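Local coordinates for protein lysyl-trna-dependent l-ysyl-phosphatidylgycerol synthase (PDB 4V36) that transfers lysine from lysyl-tRNA to the membrane lipid phosphatidylglycerol, a modification linked to bacterial resistance, at residues I93-R99 / R307-A312; T149-E153 / Y243-W247; G219-I223 / Y253-N257; M258-S264 / R296-Y302. One frame throughout, in Å; residues are numbered along the deposited sequence.

Interaction 1: residues I93-R99 / R307-A312; sequences IFYQIER and RGKYLA
Tyr-310 runs from Ile-97 at its CB to Arg-99 at its hydroxyl. Its CB lies 4.0 Å from Ile-97 CG1, and CD1 passes near Ile-97 O, which sits at the ring edge close to the plane. Farther out, CE1 touches Arg-99 CB at 3.7 Å, and at the tip OH accepts from both NE and NH2 of Arg-99, each 3.0 Å away. The arginine grips side-on, with the oxygen in its guanidinium plane and that plane almost perpendicular to the phenol ring (87°). The same hydroxyl also bonds a bound Tris molecule, probably from the crystallisation liquor.

Strands 91-97 and 305-313 are antiparallel neighbours in the large mixed sheet, and their register slips by one residue at a G1 beta bulge where Gln-96 and Ile-97 both face Tyr-310. Tyr-310 N bonds Ile-97 O at 2.8 Å. Before the bulge, Phe-94 pairs with Ala-312, their CB atoms 3.6 Å apart.

Beside the bulge the Lys-309 chain is kinked twice (chi2 -116°, chi3 65°), which puts NZ above the carbonyl plane of Gln-96, 3.2 Å from its O. Glu-98 OE2 makes long salt bridges to Lys-309 NZ and Arg-307 NE, while Arg-307 NH2 is held by Glu-220.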
loop_
_atom_site.group_PDB
_atom_site.type_symbol
_atom_site.label_atom_id
_atom_site.label_comp_id
_atom_site.label_asym_id
_atom_site.label_seq_id
_atom_site.Cartn_x
_atom_site.Cartn_y
_atom_site.Cartn_z
ATOM N N ILE A 93 -5.369 2.834 -17.557
ATOM C CA ILE A 93 -5.896 3.374 -16.311
ATOM C C ILE A 93 -4.774 3.525 -15.285
ATOM O O ILE A 93 -3.925 2.644 -15.153
ATOM C CB ILE A 93 -7.004 2.469 -15.735
ATOM C CG1 ILE A 93 -8.050 2.158 -16.808
ATOM C CG2 ILE A 93 -7.648 3.114 -14.520
ATOM C CD1 ILE A 93 -9.005 1.047 -16.428
ATOM N N PHE A 94 -4.765 4.646 -14.572
ATOM C CA PHE A 94 -3.777 4.871 -13.523
ATOM C C PHE A 94 -4.441 4.822 -12.149
ATOM O O PHE A 94 -5.391 5.557 -11.881
ATOM C CB PHE A 94 -3.066 6.212 -13.726
ATOM C CG PHE A 94 -2.252 6.280 -14.990
ATOM C CD1 PHE A 94 -2.827 6.693 -16.181
ATOM C CD2 PHE A 94 -0.914 5.927 -14.984
ATOM C CE1 PHE A 94 -2.080 6.754 -17.343
ATOM C CE2 PHE A 94 -0.162 5.985 -16.143
ATOM C CZ PHE A 94 -0.747 6.399 -17.325
ATOM N N TYR A 95 -3.930 3.956 -11.281
ATOM C CA TYR A 95 -4.546 3.729 -9.981
ATOM C C TYR A 95 -3.672 4.215 -8.827
ATOM O O TYR A 95 -2.497 3.865 -8.734
ATOM C CB TYR A 95 -4.866 2.242 -9.813
ATOM C CG TYR A 95 -5.433 1.882 -8.462
ATOM C CD1 TYR A 95 -6.686 2.332 -8.068
ATOM C CD2 TYR A 95 -4.720 1.077 -7.584
ATOM C CE1 TYR A 95 -7.208 1.999 -6.832
ATOM C CE2 TYR A 95 -5.234 0.737 -6.349
ATOM C CZ TYR A 95 -6.478 1.201 -5.976
ATOM O OH TYR A 95 -6.989 0.865 -4.744
ATOM N N GLN A 96 -4.271 5.021 -7.952
ATOM C CA GLN A 96 -3.601 5.600 -6.786
ATOM C C GLN A 96 -2.402 6.473 -7.149
ATOM O O GLN A 96 -1.283 6.230 -6.696
ATOM C CB GLN A 96 -3.160 4.504 -5.809
ATOM C CG GLN A 96 -4.302 3.859 -5.045
ATOM C CD GLN A 96 -3.833 3.121 -3.806
ATOM O OE1 GLN A 96 -2.791 3.442 -3.237
ATOM N NE2 GLN A 96 -4.604 2.126 -3.383
ATOM N N ILE A 97 -2.646 7.496 -7.961
ATOM C CA ILE A 97 -1.640 8.518 -8.222
ATOM C C ILE A 97 -1.847 9.667 -7.244
ATOM O O ILE A 97 -2.851 9.706 -6.533
ATOM C CB ILE A 97 -1.708 9.048 -9.665
ATOM C CG1 ILE A 97 -2.967 9.895 -9.866
ATOM C CG2 ILE A 97 -1.654 7.895 -10.658
ATOM C CD1 ILE A 97 -3.050 10.553 -11.224
ATOM N N GLU A 98 -0.903 10.601 -7.209
ATOM C CA GLU A 98 -0.994 11.725 -6.286
ATOM C C GLU A 98 -1.286 13.027 -7.028
ATOM O O GLU A 98 -1.077 13.123 -8.237
ATOM C CB GLU A 98 0.291 11.847 -5.468
ATOM C CG GLU A 98 0.593 10.615 -4.627
ATOM C CD GLU A 98 1.822 10.781 -3.757
ATOM O OE1 GLU A 98 2.305 11.924 -3.616
ATOM O OE2 GLU A 98 2.306 9.766 -3.214
ATOM N N ARG A 99 -1.770 14.024 -6.291
ATOM C CA ARG A 99 -2.237 15.276 -6.884
ATOM C C ARG A 99 -1.131 16.064 -7.585
ATOM O O ARG A 99 -1.360 16.657 -8.640
ATOM C CB ARG A 99 -2.893 16.150 -5.811
ATOM C CG ARG A 99 -3.218 17.565 -6.272
ATOM C CD ARG A 99 -4.158 18.270 -5.308
ATOM N NE ARG A 99 -5.496 17.683 -5.325
ATOM C CZ ARG A 99 -6.432 17.988 -6.217
ATOM N NH1 ARG A 99 -6.176 18.872 -7.173
ATOM N NH2 ARG A 99 -7.623 17.406 -6.159
ATOM N N ARG A 307 -3.099 12.506 2.887
ATOM C CA ARG A 307 -2.578 12.670 1.535
ATOM C C ARG A 307 -3.439 11.898 0.540
ATOM O O ARG A 307 -3.469 10.667 0.554
ATOM C CB ARG A 307 -1.121 12.211 1.449
ATOM C CG ARG A 307 -0.508 12.399 0.069
ATOM C CD ARG A 307 1.014 12.412 0.111
ATOM N NE ARG A 307 1.578 11.113 0.460
ATOM C CZ ARG A 307 2.424 10.912 1.465
ATOM N NH1 ARG A 307 2.808 11.927 2.227
ATOM N NH2 ARG A 307 2.890 9.694 1.709
ATOM N N GLY A 308 -4.136 12.632 -0.321
ATOM C CA GLY A 308 -5.089 12.040 -1.242
ATOM C C GLY A 308 -4.484 11.180 -2.335
ATOM O O GLY A 308 -3.405 11.470 -2.852
ATOM N N LYS A 309 -5.193 10.110 -2.680
ATOM C CA LYS A 309 -4.816 9.249 -3.794
ATOM C C LYS A 309 -5.927 9.282 -4.837
ATOM O O LYS A 309 -7.107 9.302 -4.490
ATOM C CB LYS A 309 -4.559 7.817 -3.316
ATOM C CG LYS A 309 -3.618 7.722 -2.125
ATOM C CD LYS A 309 -2.336 6.988 -2.477
ATOM C CE LYS A 309 -1.511 7.754 -3.496
ATOM N NZ LYS A 309 -0.225 7.061 -3.793
ATOM N N TYR A 310 -5.554 9.289 -6.112
ATOM C CA TYR A 310 -6.531 9.508 -7.173
ATOM C C TYR A 310 -6.513 8.435 -8.253
ATOM O O TYR A 310 -5.488 7.805 -8.510
ATOM C CB TYR A 310 -6.301 10.877 -7.821
ATOM C CG TYR A 310 -6.425 12.038 -6.861
ATOM C CD1 TYR A 310 -5.333 12.468 -6.117
ATOM C CD2 TYR A 310 -7.631 12.708 -6.705
ATOM C CE1 TYR A 310 -5.441 13.531 -5.240
ATOM C CE2 TYR A 310 -7.749 13.771 -5.830
ATOM C CZ TYR A 310 -6.652 14.178 -5.101
ATOM O OH TYR A 310 -6.768 15.235 -4.229
ATOM N N LEU A 311 -7.667 8.237 -8.881
ATOM C CA LEU A 311 -7.772 7.382 -10.053
ATOM C C LEU A 311 -7.752 8.244 -11.308
ATOM O O LEU A 311 -8.517 9.200 -11.419
ATOM C CB LEU A 311 -9.052 6.546 -10.005
ATOM C CG LEU A 311 -9.302 5.611 -11.191
ATOM C CD1 LEU A 311 -8.349 4.428 -11.153
ATOM C CD2 LEU A 311 -10.744 5.136 -11.215
ATOM N N ALA A 312 -6.873 7.914 -12.247
ATOM C CA ALA A 312 -6.815 8.644 -13.507
ATOM C C ALA A 312 -7.513 7.857 -14.608
ATOM O O ALA A 312 -7.062 6.780 -15.001
ATOM C CB ALA A 312 -5.376 8.944 -13.890
HETATM O O HOH W 1 -2.286 13.950 -3.197
#

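Interaction 2: residues T149-E153 / Y243-W247; sequences TFHVE and YLFQW
Helix 236-251 packs across strand 149-153, one of the two edge strands of the mixed sheet, where Phe-150 and Val-152 meet Tyr-243, Leu-244 and Trp-247. Tyr-243 CB stands over one face of the Phe-150 ring, 3.8 Å from its centroid. The two rings are nearly parallel, their planes 7° apart, yet they slide past each other in opposite directions and barely overlap, so each ring mainly meets the other residue's CB. With its CG anti to the backbone N (chi1 -178°), Phe-150 carries its ring in under Tyr-243 CB, and CZ ends 3.6 Å from Leu-244 CD2. Phe-150 CE2 lies 3.9 Å from Trp-247 CB.

The short strand and helix segments are inclined at 57°, with axes 9.7 Å apart, and the contact is one of alternate strand residues against successive helical turns: Phe-150 and Val-152 both direct their CB atoms at the helix. Val-152 sets CG2 over the five-membered ring of Trp-247, a CH-pi contact 3.6 Å from the centroid. CG1, the other branch, lies 4.0 Å from Trp-247 CZ2. Beyond this apolar seam, Tyr-243 OH bonds Glu-144, and Met-210 of strand 206-213 touches both Phe-150 and Leu-244.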
loop_
_atom_site.group_PDB
_atom_site.type_symbol
_atom_site.label_atom_id
_atom_site.label_comp_id
_atom_site.label_asym_id
_atom_site.label_seq_id
_atom_site.Cartn_x
_atom_site.Cartn_y
_atom_site.Cartn_z
ATOM N N THR A 149 6.532 -8.276 23.912
ATOM C CA THR A 149 7.744 -7.615 23.444
ATOM C C THR A 149 7.734 -7.426 21.932
ATOM O O THR A 149 7.256 -8.284 21.190
ATOM C CB THR A 149 9.004 -8.401 23.851
ATOM O OG1 THR A 149 8.873 -9.766 23.433
ATOM C CG2 THR A 149 9.194 -8.357 25.361
ATOM N N PHE A 150 8.268 -6.294 21.486
ATOM C CA PHE A 150 8.271 -5.933 20.073
ATOM C C PHE A 150 9.680 -6.021 19.493
ATOM O O PHE A 150 10.616 -5.435 20.036
ATOM C CB PHE A 150 7.699 -4.526 19.895
ATOM C CG PHE A 150 7.619 -4.074 18.469
ATOM C CD1 PHE A 150 6.598 -4.514 17.644
ATOM C CD2 PHE A 150 8.554 -3.192 17.956
ATOM C CE1 PHE A 150 6.518 -4.092 16.333
ATOM C CE2 PHE A 150 8.479 -2.768 16.646
ATOM C CZ PHE A 150 7.459 -3.217 15.834
ATOM N N HIS A 151 9.828 -6.754 18.393
ATOM C CA HIS A 151 11.139 -6.965 17.787
ATOM C C HIS A 151 11.101 -6.810 16.271
ATOM O O HIS A 151 10.144 -7.222 15.618
ATOM C CB HIS A 151 11.675 -8.354 18.145
ATOM C CG HIS A 151 11.738 -8.620 19.617
ATOM N ND1 HIS A 151 12.787 -8.196 20.405
ATOM C CD2 HIS A 151 10.886 -9.271 20.443
ATOM C CE1 HIS A 151 12.576 -8.572 21.653
ATOM N NE2 HIS A 151 11.430 -9.227 21.703
ATOM N N VAL A 152 12.154 -6.218 15.716
ATOM C CA VAL A 152 12.284 -6.090 14.269
ATOM C C VAL A 152 13.408 -6.984 13.755
ATOM O O VAL A 152 14.569 -6.818 14.132
ATOM C CB VAL A 152 12.551 -4.632 13.848
ATOM C CG1 VAL A 152 12.873 -4.559 12.361
ATOM C CG2 VAL A 152 11.356 -3.755 14.184
ATOM N N GLU A 153 13.056 -7.936 12.897
ATOM C CA GLU A 153 14.027 -8.894 12.378
ATOM C C GLU A 153 14.503 -8.513 10.979
ATOM O O GLU A 153 13.759 -7.922 10.198
ATOM C CB GLU A 153 13.427 -10.303 12.364
ATOM C CG GLU A 153 12.823 -10.734 13.692
ATOM C CD GLU A 153 13.858 -10.870 14.792
ATOM O OE1 GLU A 153 15.035 -11.149 14.477
ATOM O OE2 GLU A 153 13.494 -10.698 15.974
ATOM N N TYR A 243 3.849 0.542 19.033
ATOM C CA TYR A 243 5.189 -0.036 19.039
ATOM C C TYR A 243 5.961 0.351 17.781
ATOM O O TYR A 243 7.161 0.621 17.839
ATOM C CB TYR A 243 5.125 -1.559 19.164
ATOM C CG TYR A 243 4.802 -2.058 20.554
ATOM C CD1 TYR A 243 5.648 -1.789 21.622
ATOM C CD2 TYR A 243 3.664 -2.815 20.796
ATOM C CE1 TYR A 243 5.361 -2.247 22.894
ATOM C CE2 TYR A 243 3.368 -3.279 22.064
ATOM C CZ TYR A 243 4.221 -2.992 23.109
ATOM O OH TYR A 243 3.930 -3.453 24.373
ATOM N N LEU A 244 5.268 0.374 16.646
ATOM C CA LEU A 244 5.881 0.757 15.377
ATOM C C LEU A 244 6.352 2.206 15.394
ATOM O O LEU A 244 7.460 2.510 14.955
ATOM C CB LEU A 244 4.904 0.546 14.220
ATOM C CG LEU A 244 4.829 -0.860 13.624
ATOM C CD1 LEU A 244 3.746 -0.933 12.560
ATOM C CD2 LEU A 244 6.176 -1.261 13.049
ATOM N N PHE A 245 5.502 3.095 15.901
ATOM C CA PHE A 245 5.828 4.517 15.952
ATOM C C PHE A 245 6.981 4.780 16.918
ATOM O O PHE A 245 7.795 5.676 16.696
ATOM C CB PHE A 245 4.605 5.343 16.358
ATOM C CG PHE A 245 3.486 5.312 15.351
ATOM C CD1 PHE A 245 3.689 4.803 14.078
ATOM C CD2 PHE A 245 2.230 5.797 15.678
ATOM C CE1 PHE A 245 2.660 4.773 13.156
ATOM C CE2 PHE A 245 1.199 5.771 14.761
ATOM C CZ PHE A 245 1.415 5.260 13.496
ATOM N N GLN A 246 7.043 3.994 17.989
ATOM C CA GLN A 246 8.137 4.095 18.948
ATOM C C GLN A 246 9.455 3.684 18.305
ATOM O O GLN A 246 10.475 4.354 18.469
ATOM C CB GLN A 246 7.861 3.229 20.176
ATOM C CG GLN A 246 9.016 3.178 21.164
ATOM C CD GLN A 246 8.746 2.252 22.333
ATOM O OE1 GLN A 246 7.725 1.566 22.374
ATOM N NE2 GLN A 246 9.662 2.228 23.293
ATOM N N TRP A 247 9.421 2.578 17.571
ATOM C CA TRP A 247 10.603 2.067 16.889
ATOM C C TRP A 247 11.049 3.005 15.771
ATOM O O TRP A 247 12.241 3.252 15.597
ATOM C CB TRP A 247 10.329 0.670 16.329
ATOM C CG TRP A 247 11.477 0.089 15.565
ATOM C CD1 TRP A 247 12.521 -0.628 16.074
ATOM C CD2 TRP A 247 11.695 0.169 14.153
ATOM N NE1 TRP A 247 13.377 -0.997 15.063
ATOM C CE2 TRP A 247 12.892 -0.520 13.875
ATOM C CE3 TRP A 247 10.993 0.757 13.095
ATOM C CZ2 TRP A 247 13.403 -0.635 12.584
ATOM C CZ3 TRP A 247 11.502 0.642 11.815
ATOM C CH2 TRP A 247 12.696 -0.049 11.571
#

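Interaction 3: residues G219-I223 / Y253-N257; sequences GEISI and YTAFN
Ile-221 fills the angle between Tyr-253 and Phe-256 with two branches of its side chain. CG2 sits over the centre of the Tyr-253 ring, 3.5 Å from the centroid and 14° off the normal, a close CH-pi contact. CG1, placed between the backbone N and the carbonyl carbon (chi1 51°), meets Phe-256 CD2 at 3.6 Å, and CD1 beyond it lies between the two rings, touching both. One face of the Phe-256 ring also lies against backbone: Ile-221 O and Ser-222 CA are both above it, offset toward the rim, while Ile-223 CG2 approaches CZ at 3.8 Å.

Ile-221 and Phe-256 are paired in parallel on strands 220-228 and 255-261, the two strands of a beta-alpha-beta unit whose connecting helix is 236-251; Tyr-253 lies in the loop just before. Asn-257 N donates to Ile-221 O at 2.8 Å, and Ile-221 N gives a bond to Ala-255 O at 3.1 Å. At the entry to the pairing Gly-219 O accepts from Ala-255 N, 2.8 Å away and above the carbonyl plane.

On the face that carries Glu-220, Ala-255 and Asn-257, Asn-257 ND2 gives Glu-220 OE2 a weak bond of 3.5 Å. Stronger partners hold the two ends: Glu-220 pairs with Arg-307, and Asn-257 bonds Gly-259 N and Glu-118. On the Phe-256 side, helix 236-251 places Trp-247 on Ile-221, Phe-241 on Phe-256, and Leu-244 on both Phe-256 and Ile-223.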
loop_
_atom_site.group_PDB
_atom_site.type_symbol
_atom_site.label_atom_id
_atom_site.label_comp_id
_atom_site.label_asym_id
_atom_site.label_seq_id
_atom_site.Cartn_x
_atom_site.Cartn_y
_atom_site.Cartn_z
ATOM N N GLY A 219 11.965 10.862 5.530
ATOM C CA GLY A 219 12.081 10.024 6.708
ATOM C C GLY A 219 10.785 9.280 6.957
ATOM O O GLY A 219 10.320 9.184 8.091
ATOM N N GLU A 220 10.204 8.752 5.885
ATOM C CA GLU A 220 8.911 8.086 5.969
ATOM C C GLU A 220 9.024 6.581 5.754
ATOM O O GLU A 220 9.696 6.122 4.831
ATOM C CB GLU A 220 7.939 8.687 4.948
ATOM C CG GLU A 220 6.616 7.945 4.838
ATOM C CD GLU A 220 5.647 8.616 3.884
ATOM O OE1 GLU A 220 5.664 9.861 3.794
ATOM O OE2 GLU A 220 4.869 7.895 3.223
ATOM N N ILE A 221 8.371 5.821 6.625
ATOM C CA ILE A 221 8.253 4.380 6.457
ATOM C C ILE A 221 6.793 3.960 6.525
ATOM O O ILE A 221 5.912 4.777 6.796
ATOM C CB ILE A 221 9.038 3.601 7.528
ATOM C CG1 ILE A 221 8.686 4.116 8.925
ATOM C CG2 ILE A 221 10.528 3.697 7.271
ATOM C CD1 ILE A 221 9.277 3.295 10.048
ATOM N N SER A 222 6.548 2.680 6.278
ATOM C CA SER A 222 5.216 2.116 6.418
ATOM C C SER A 222 5.294 0.601 6.451
ATOM O O SER A 222 6.371 0.020 6.326
ATOM C CB SER A 222 4.304 2.561 5.276
ATOM O OG SER A 222 4.220 1.563 4.273
ATOM N N ILE A 223 4.141 -0.031 6.621
ATOM C CA ILE A 223 4.056 -1.477 6.565
ATOM C C ILE A 223 3.102 -1.887 5.456
ATOM O O ILE A 223 2.376 -1.058 4.907
ATOM C CB ILE A 223 3.586 -2.073 7.899
ATOM C CG1 ILE A 223 2.204 -1.530 8.255
ATOM C CG2 ILE A 223 4.582 -1.758 9.002
ATOM C CD1 ILE A 223 1.655 -2.080 9.546
ATOM N N TYR A 253 13.237 8.041 11.906
ATOM C CA TYR A 253 12.247 8.313 10.871
ATOM C C TYR A 253 11.328 9.451 11.298
ATOM O O TYR A 253 11.033 9.612 12.482
ATOM C CB TYR A 253 11.434 7.058 10.554
ATOM C CG TYR A 253 12.258 5.929 9.979
ATOM C CD1 TYR A 253 12.832 6.035 8.719
ATOM C CD2 TYR A 253 12.457 4.755 10.692
ATOM C CE1 TYR A 253 13.587 5.004 8.189
ATOM C CE2 TYR A 253 13.209 3.718 10.168
ATOM C CZ TYR A 253 13.770 3.848 8.916
ATOM O OH TYR A 253 14.520 2.820 8.392
ATOM N N THR A 254 10.876 10.237 10.327
ATOM C CA THR A 254 10.078 11.426 10.607
ATOM C C THR A 254 8.579 11.155 10.512
ATOM O O THR A 254 7.796 11.660 11.317
ATOM C CB THR A 254 10.442 12.577 9.644
ATOM O OG1 THR A 254 11.854 12.817 9.691
ATOM C CG2 THR A 254 9.704 13.852 10.024
ATOM N N ALA A 255 8.181 10.352 9.530
ATOM C CA ALA A 255 6.764 10.107 9.285
ATOM C C ALA A 255 6.455 8.627 9.078
ATOM O O ALA A 255 7.340 7.832 8.764
ATOM C CB ALA A 255 6.294 10.912 8.081
ATOM N N PHE A 256 5.187 8.269 9.260
ATOM C CA PHE A 256 4.731 6.906 9.018
ATOM C C PHE A 256 3.458 6.909 8.179
ATOM O O PHE A 256 2.522 7.658 8.456
ATOM C CB PHE A 256 4.489 6.169 10.337
ATOM C CG PHE A 256 4.316 4.682 10.179
ATOM C CD1 PHE A 256 3.084 4.141 9.845
ATOM C CD2 PHE A 256 5.387 3.826 10.366
ATOM C CE1 PHE A 256 2.925 2.775 9.699
ATOM C CE2 PHE A 256 5.236 2.458 10.221
ATOM C CZ PHE A 256 4.003 1.933 9.887
ATOM N N ASN A 257 3.433 6.068 7.151
ATOM C CA ASN A 257 2.258 5.939 6.298
ATOM C C ASN A 257 1.377 4.793 6.781
ATOM O O ASN A 257 1.751 3.628 6.675
ATOM C CB ASN A 257 2.679 5.719 4.842
ATOM C CG ASN A 257 1.539 5.925 3.860
ATOM O OD1 ASN A 257 0.365 5.779 4.203
ATOM N ND2 ASN A 257 1.884 6.262 2.622
#

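Interaction 4: residues M258-S264 / R296-Y302; sequences MGMAPLS and RSFKEKY
Lys-299 drives its ammonium group to the backbone of Met-258, where NZ donates to O at 2.7 Å. The chain leaves the helix with its CG anti to the carbonyl carbon (chi1 -55°), runs extended and bends only at its last torsion, which turns NZ in toward that oxygen. On the way CD touches Ala-261 CB at 3.7 Å and CE passes 3.6 Å from Met-260 O, so the aliphatic part of the lysine lies against the strand that its tip bonds.

Arg-296 makes the second polar link. Its chain is extended from CG to NE, and NH1 donates to Pro-262 O at 3.2 Å with an N-H...O angle of 162°, the oxygen lying at the edge of the guanidinium in its plane. Ser-264 CB rests over one face of that group. Glu-117 supplies a salt bridge to the same NH1, and Trp-306 makes a cation-pi contact with the arginine, so the guanidinium is held from several directions.

At the other end of the contact a bend at the thioether of Met-258 (chi3 62°) turns CE to Tyr-302, 3.8 Å from its CD2. In this Met-aromatic contact SD lies 4.4 Å from the ring centroid, oblique to the ring. Tyr-302 OH in turn bonds Asp-238. Helix 296-300 thus packs roughly antiparallel to strand 255-261 of the acetyltransferase-like sheet, with Gly-259 within about 9 Å of the bound lysine amide.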
loop_
_atom_site.group_PDB
_atom_site.type_symbol
_atom_site.label_atom_id
_atom_site.label_comp_id
_atom_site.label_asym_id
_atom_site.label_seq_id
_atom_site.Cartn_x
_atom_site.Cartn_y
_atom_site.Cartn_z
ATOM N N MET A 258 0.207 5.127 7.316
ATOM C CA MET A 258 -0.705 4.114 7.837
ATOM C C MET A 258 -1.586 3.516 6.746
ATOM O O MET A 258 -2.496 2.738 7.028
ATOM C CB MET A 258 -1.583 4.701 8.943
ATOM C CG MET A 258 -0.823 5.131 10.181
ATOM S SD MET A 258 -1.935 5.533 11.541
ATOM C CE MET A 258 -2.738 3.953 11.794
ATOM N N GLY A 259 -1.318 3.884 5.498
ATOM C CA GLY A 259 -2.098 3.383 4.383
ATOM C C GLY A 259 -3.294 4.265 4.084
ATOM O O GLY A 259 -3.567 5.226 4.804
ATOM N N MET A 260 -4.017 3.930 3.021
ATOM C CA MET A 260 -5.136 4.752 2.578
ATOM C C MET A 260 -6.380 4.534 3.434
ATOM O O MET A 260 -6.640 3.430 3.913
ATOM C CB MET A 260 -5.454 4.468 1.107
ATOM C CG MET A 260 -6.326 5.528 0.449
ATOM S SD MET A 260 -6.493 5.301 -1.332
ATOM C CE MET A 260 -7.418 3.772 -1.389
ATOM N N ALA A 261 -7.140 5.605 3.626
ATOM C CA ALA A 261 -8.406 5.546 4.340
ATOM C C ALA A 261 -9.501 6.149 3.466
ATOM O O ALA A 261 -9.214 6.982 2.606
ATOM C CB ALA A 261 -8.305 6.280 5.669
ATOM N N PRO A 262 -10.758 5.725 3.672
ATOM C CA PRO A 262 -11.854 6.305 2.890
ATOM C C PRO A 262 -12.031 7.792 3.171
ATOM O O PRO A 262 -11.697 8.258 4.261
ATOM C CB PRO A 262 -13.080 5.509 3.350
ATOM C CG PRO A 262 -12.705 4.981 4.695
ATOM C CD PRO A 262 -11.238 4.692 4.607
ATOM N N LEU A 263 -12.542 8.526 2.189
ATOM C CA LEU A 263 -12.783 9.953 2.350
ATOM C C LEU A 263 -13.895 10.201 3.362
ATOM O O LEU A 263 -14.739 9.335 3.593
ATOM C CB LEU A 263 -13.148 10.591 1.008
ATOM C CG LEU A 263 -12.112 10.515 -0.112
ATOM C CD1 LEU A 263 -12.694 11.072 -1.399
ATOM C CD2 LEU A 263 -10.858 11.271 0.281
ATOM N N SER A 264 -13.890 11.382 3.966
ATOM C CA SER A 264 -14.991 11.790 4.828
ATOM C C SER A 264 -16.163 12.241 3.962
ATOM O O SER A 264 -16.069 12.240 2.735
ATOM C CB SER A 264 -14.555 12.906 5.777
ATOM O OG SER A 264 -14.045 14.012 5.056
ATOM N N ARG A 296 -12.097 5.251 8.701
ATOM C CA ARG A 296 -11.254 6.440 8.681
ATOM C C ARG A 296 -10.932 6.894 10.101
ATOM O O ARG A 296 -9.844 7.402 10.369
ATOM C CB ARG A 296 -11.944 7.563 7.903
ATOM C CG ARG A 296 -11.192 8.885 7.878
ATOM C CD ARG A 296 -12.004 9.948 7.148
ATOM N NE ARG A 296 -11.355 11.257 7.166
ATOM C CZ ARG A 296 -10.551 11.705 6.208
ATOM N NH1 ARG A 296 -10.294 10.951 5.148
ATOM N NH2 ARG A 296 -10.005 12.909 6.309
ATOM N N SER A 297 -11.884 6.691 11.007
ATOM C CA SER A 297 -11.739 7.099 12.400
ATOM C C SER A 297 -10.606 6.361 13.106
ATOM O O SER A 297 -9.999 6.891 14.036
ATOM C CB SER A 297 -13.049 6.876 13.157
ATOM O OG SER A 297 -13.400 5.504 13.172
ATOM N N PHE A 298 -10.328 5.138 12.665
ATOM C CA PHE A 298 -9.253 4.344 13.246
ATOM C C PHE A 298 -7.906 5.031 13.053
ATOM O O PHE A 298 -7.084 5.077 13.967
ATOM C CB PHE A 298 -9.221 2.943 12.631
ATOM C CG PHE A 298 -8.094 2.082 13.135
ATOM C CD1 PHE A 298 -8.224 1.373 14.317
ATOM C CD2 PHE A 298 -6.907 1.982 12.428
ATOM C CE1 PHE A 298 -7.191 0.582 14.784
ATOM C CE2 PHE A 298 -5.871 1.193 12.890
ATOM C CZ PHE A 298 -6.014 0.492 14.070
ATOM N N LYS A 299 -7.686 5.561 11.855
ATOM C CA LYS A 299 -6.438 6.242 11.536
ATOM C C LYS A 299 -6.463 7.696 11.998
ATOM O O LYS A 299 -5.424 8.274 12.318
ATOM C CB LYS A 299 -6.165 6.179 10.033
ATOM C CG LYS A 299 -6.158 4.774 9.457
ATOM C CD LYS A 299 -5.784 4.789 7.983
ATOM C CE LYS A 299 -5.816 3.394 7.387
ATOM N NZ LYS A 299 -4.931 2.459 8.130
ATOM N N GLU A 300 -7.657 8.277 12.032
ATOM C CA GLU A 300 -7.819 9.695 12.335
ATOM C C GLU A 300 -7.424 10.025 13.773
ATOM O O GLU A 300 -6.964 11.131 14.056
ATOM C CB GLU A 300 -9.265 10.126 12.074
ATOM C CG GLU A 300 -9.421 11.570 11.613
ATOM C CD GLU A 300 -9.284 12.571 12.744
ATOM O OE1 GLU A 300 -9.604 12.216 13.898
ATOM O OE2 GLU A 300 -8.854 13.714 12.478
ATOM N N LYS A 301 -7.588 9.062 14.675
ATOM C CA LYS A 301 -7.301 9.291 16.090
ATOM C C LYS A 301 -5.801 9.409 16.360
ATOM O O LYS A 301 -5.388 9.728 17.475
ATOM C CB LYS A 301 -7.903 8.176 16.948
ATOM C CG LYS A 301 -7.243 6.820 16.781
ATOM C CD LYS A 301 -7.886 5.792 17.701
ATOM C CE LYS A 301 -7.179 4.449 17.619
ATOM N NZ LYS A 301 -7.250 3.861 16.253
ATOM N N TYR A 302 -4.993 9.148 15.340
ATOM C CA TYR A 302 -3.552 9.342 15.438
ATOM C C TYR A 302 -3.173 10.732 14.936
ATOM O O TYR A 302 -1.991 11.060 14.824
ATOM C CB TYR A 302 -2.803 8.265 14.651
ATOM C CG TYR A 302 -2.902 6.886 15.263
ATOM C CD1 TYR A 302 -2.054 6.502 16.292
ATOM C CD2 TYR A 302 -3.843 5.969 14.812
ATOM C CE1 TYR A 302 -2.140 5.243 16.858
ATOM C CE2 TYR A 302 -3.935 4.707 15.370
ATOM C CZ TYR A 302 -3.083 4.350 16.394
ATOM O OH TYR A 302 -3.169 3.096 16.956
#

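Overall arrangement
All four contacts reach one mixed sheet that runs through the chain. Interaction 1 lies on the opposite side of the chain's centre from interaction 2, their centres 31 Å apart. Interactions 2 and 3 are the closest pair, 13 Å between centres: the helix of interaction 2 is the crossover between the two strands of interaction 3. Interactions 3 and 4 follow each other along strand 255-261. In sequence, interactions 2, 3 and 4 all fall between the segments of interaction 1, and Arg-307 reaches Glu-220 to join interactions 1 and 3. The Ile-223 side chain of interaction 3 is about 8 Å from the bound lysine amide, whose pocket Asp-224 to Arg-227 line; interactions 2 to 4 probably help frame that site in an acetyltransferase-like fold.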